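Local coordinates for putative nitrate transport protein (Thermoplasma volcanium, PDB 3MST), which is a putative nitrate transport protein of an uncharacterised family that probably takes part in solute uptake, at residues 184-189 and 207-212. Sequence-based numbering, arbitrary orientation.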
ATOM      1  N   ASN A 184      14.286   5.095  12.088  1.00 18.29           N
ATOM      2  CA  ASN A 184      15.601   5.265  12.692  1.00 21.36           C
ATOM      3  C   ASN A 184      16.799   4.843  11.838  1.00 21.05           C
ATOM      4  O   ASN A 184      17.963   5.104  12.224  1.00 24.37           O
ATOM      5  CB  ASN A 184      15.600   4.540  14.047  1.00 23.88           C
ATOM      6  CG  ASN A 184      14.695   5.230  15.054  1.00 27.36           C
ATOM      7  OD1 ASN A 184      14.887   6.405  15.354  1.00 35.91           O
ATOM      8  ND2 ASN A 184      13.725   4.512  15.595  1.00 35.64           N
ATOM      9  N   ASN A 185      16.548   4.261  10.660  1.00 19.03           N
ATOM     10  CA  ASN A 185      17.610   3.651   9.855  1.00 18.42           C
ATOM     11  C   ASN A 185      17.255   3.798   8.356  1.00 16.46           C
ATOM     12  O   ASN A 185      17.134   2.828   7.632  1.00 16.27           O
ATOM     13  CB  ASN A 185      17.812   2.170  10.205  1.00 18.30           C
ATOM     14  CG  ASN A 185      18.131   1.925  11.681  1.00 21.79           C
ATOM     15  OD1 ASN A 185      19.318   1.962  12.092  1.00 27.08           O
ATOM     16  ND2 ASN A 185      17.103   1.683  12.493  1.00 21.93           N
ATOM     17  N   HIS A 186      17.062   5.014   7.884  1.00 17.95           N
ATOM     18  CA  HIS A 186      16.637   5.181   6.472  1.00 18.47           C
ATOM     19  C   HIS A 186      17.565   4.471   5.491  1.00 16.93           C
ATOM     20  O   HIS A 186      17.081   3.814   4.569  1.00 18.38           O
ATOM     21  CB  HIS A 186      16.564   6.643   6.067  1.00 20.74           C
ATOM     22  CG  HIS A 186      15.350   7.368   6.555  1.00 20.63           C
ATOM     23  ND1 HIS A 186      15.035   8.640   6.116  1.00 24.35           N
ATOM     24  CD2 HIS A 186      14.376   7.022   7.421  1.00 23.12           C
ATOM     25  CE1 HIS A 186      13.929   9.051   6.715  1.00 23.24           C
ATOM     26  NE2 HIS A 186      13.515   8.093   7.521  1.00 25.87           N
ATOM     27  N   GLU A 187      18.890   4.659   5.634  1.00 18.41           N
ATOM     28  CA  GLU A 187      19.809   4.089   4.642  1.00 19.70           C
ATOM     29  C   GLU A 187      19.806   2.581   4.653  1.00 16.52           C
ATOM     30  O   GLU A 187      19.721   1.922   3.576  1.00 17.95           O
ATOM     31  CB  GLU A 187      21.256   4.606   4.757  1.00 22.59           C
ATOM     32  CG  GLU A 187      22.257   3.950   3.747  1.00 26.94           C
ATOM     33  N   ARG A 188      19.939   2.001   5.853  1.00 17.45           N
ATOM     34  CA  ARG A 188      19.958   0.548   5.940  1.00 18.06           C
ATOM     35  C   ARG A 188      18.631  -0.027   5.452  1.00 14.04           C
ATOM     36  O   ARG A 188      18.609  -1.073   4.799  1.00 15.40           O
ATOM     37  CB  ARG A 188      20.178   0.102   7.373  1.00 19.66           C
ATOM     38  CG  ARG A 188      20.430  -1.389   7.490  1.00 25.69           C
ATOM     39  N   ALA A 189      17.534   0.597   5.885  1.00 14.50           N
ATOM     40  CA  ALA A 189      16.192   0.151   5.441  1.00 12.56           C
ATOM     41  C   ALA A 189      16.082   0.216   3.935  1.00 12.39           C
ATOM     42  O   ALA A 189      15.630  -0.747   3.298  1.00 12.83           O
ATOM     43  CB  ALA A 189      15.110   1.025   6.095  1.00 14.56           C
ATOM     44  N   LYS A 207      15.880   7.929  -1.740  1.00 16.17           N
ATOM     45  CA  LYS A 207      15.236   9.211  -1.968  1.00 16.74           C
ATOM     46  C   LYS A 207      13.826   9.268  -1.413  1.00 16.76           C
ATOM     47  O   LYS A 207      13.386  10.299  -0.931  1.00 19.15           O
ATOM     48  CB  LYS A 207      15.183   9.498  -3.470  1.00 19.18           C
ATOM     49  CG  LYS A 207      14.578  10.827  -3.866  1.00 24.54           C
ATOM     50  N   ILE A 208      13.088   8.164  -1.508  1.00 14.77           N
ATOM     51  CA  ILE A 208      11.648   8.190  -1.201  1.00 13.56           C
ATOM     52  C   ILE A 208      11.227   7.573   0.134  1.00 12.51           C
ATOM     53  O   ILE A 208      10.072   7.734   0.543  1.00 13.77           O
ATOM     54  CB  ILE A 208      10.810   7.572  -2.360  1.00 13.71           C
ATOM     55  CG1 ILE A 208      10.917   6.048  -2.424  1.00 12.55           C
ATOM     56  CG2 ILE A 208      11.137   8.275  -3.711  1.00 15.25           C
ATOM     57  CD1 ILE A 208      10.127   5.405  -3.538  1.00 12.74           C
ATOM     58  N   ILE A 209      12.130   6.891   0.812  1.00 11.70           N
ATOM     59  CA  ILE A 209      11.748   6.061   1.966  1.00 12.97           C
ATOM     60  C   ILE A 209      11.115   6.867   3.074  1.00 12.72           C
ATOM     61  O   ILE A 209      10.216   6.405   3.758  1.00 13.62           O
ATOM     62  CB  ILE A 209      12.928   5.192   2.479  1.00 13.45           C
ATOM     63  CG1 ILE A 209      12.398   4.130   3.471  1.00 17.16           C
ATOM     64  CG2 ILE A 209      14.077   6.094   3.001  1.00 15.18           C
ATOM     65  CD1 ILE A 209      13.369   3.079   3.743  1.00 20.36           C
ATOM     66  N   GLY A 210      11.567   8.105   3.261  1.00 13.19           N
ATOM     67  CA  GLY A 210      11.018   8.937   4.329  1.00 13.19           C
ATOM     68  C   GLY A 210       9.612   9.470   4.128  1.00 11.84           C
ATOM     69  O   GLY A 210       8.983  10.003   5.045  1.00 14.49           O
ATOM     70  N   ILE A 211       9.122   9.376   2.885  1.00 11.83           N
ATOM     71  CA  ILE A 211       7.793   9.902   2.567  1.00 12.41           C
ATOM     72  C   ILE A 211       6.700   8.977   3.091  1.00  9.78           C
ATOM     73  O   ILE A 211       5.616   9.416   3.415  1.00 12.20           O
ATOM     74  CB  ILE A 211       7.618  10.148   1.046  1.00 11.53           C
ATOM     75  CG1 ILE A 211       8.729  11.074   0.493  1.00 13.18           C
ATOM     76  CG2 ILE A 211       6.212  10.706   0.746  1.00 14.01           C
ATOM     77  CD1 ILE A 211       8.790  11.140  -1.036  1.00 14.75           C
ATOM     78  N   TYR A 212       6.943   7.677   3.116  1.00 10.26           N
ATOM     79  CA  TYR A 212       5.858   6.722   3.398  1.00 10.78           C
ATOM     80  C   TYR A 212       5.104   6.981   4.668  1.00 10.46           C
ATOM     81  O   TYR A 212       3.876   6.953   4.693  1.00 10.45           O
ATOM     82  CB  TYR A 212       6.415   5.304   3.408  1.00 10.40           C
ATOM     83  CG  TYR A 212       6.924   4.782   2.075  1.00  9.98           C
ATOM     84  CD1 TYR A 212       6.119   4.759   0.941  1.00 10.83           C
ATOM     85  CD2 TYR A 212       8.228   4.317   1.973  1.00 10.86           C
ATOM     86  CE1 TYR A 212       6.587   4.255  -0.283  1.00 11.54           C
ATOM     87  CE2 TYR A 212       8.701   3.821   0.773  1.00 11.02           C
ATOM     88  CZ  TYR A 212       7.885   3.763  -0.360  1.00 11.71           C
ATOM     89  OH  TYR A 212       8.388   3.277  -1.538  1.00 12.86           O
TER
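H186, in the first turn of helix 186-197, lies across from I209 of segment 207-212, their CA atoms 6.7 Å apart. N185 takes the N-cap position and breaks the chain away from helix 169-184; its O accepts the bond from A189 N that closes the first turn. On the other side, I211 N bonds to I208 O, so the chain keeps curling through I209 and G210. Side chains do most of the touching, with the carbonyl O of H186 and the CA of G210 taking part. I209 divides its branches: with CG1 anti to the backbone N (chi1 -168°), CD1 extends to A189 CB at 3.6 Å, while CG2 approaches H186 CG at 4.0 Å. CD1 also lies 3.9 Å from H186 O, a van der Waals approach to the helix backbone. The imidazole reaches past I209 to the next residue, its CE1 standing 3.8 Å from G210 CA with the ring oblique to it. I182 of helix 169-184 touches both A189 and I209, so the apolar contact continues onto that helix. A serine in place of I209 would probably leave A189 without its methyl partner and the imidazole with less to rest against. The contact thus joins successive helices of a helical segment by dispersion and apolar burial, with A189 and I209 inside and H186 and G210 at the exposed border.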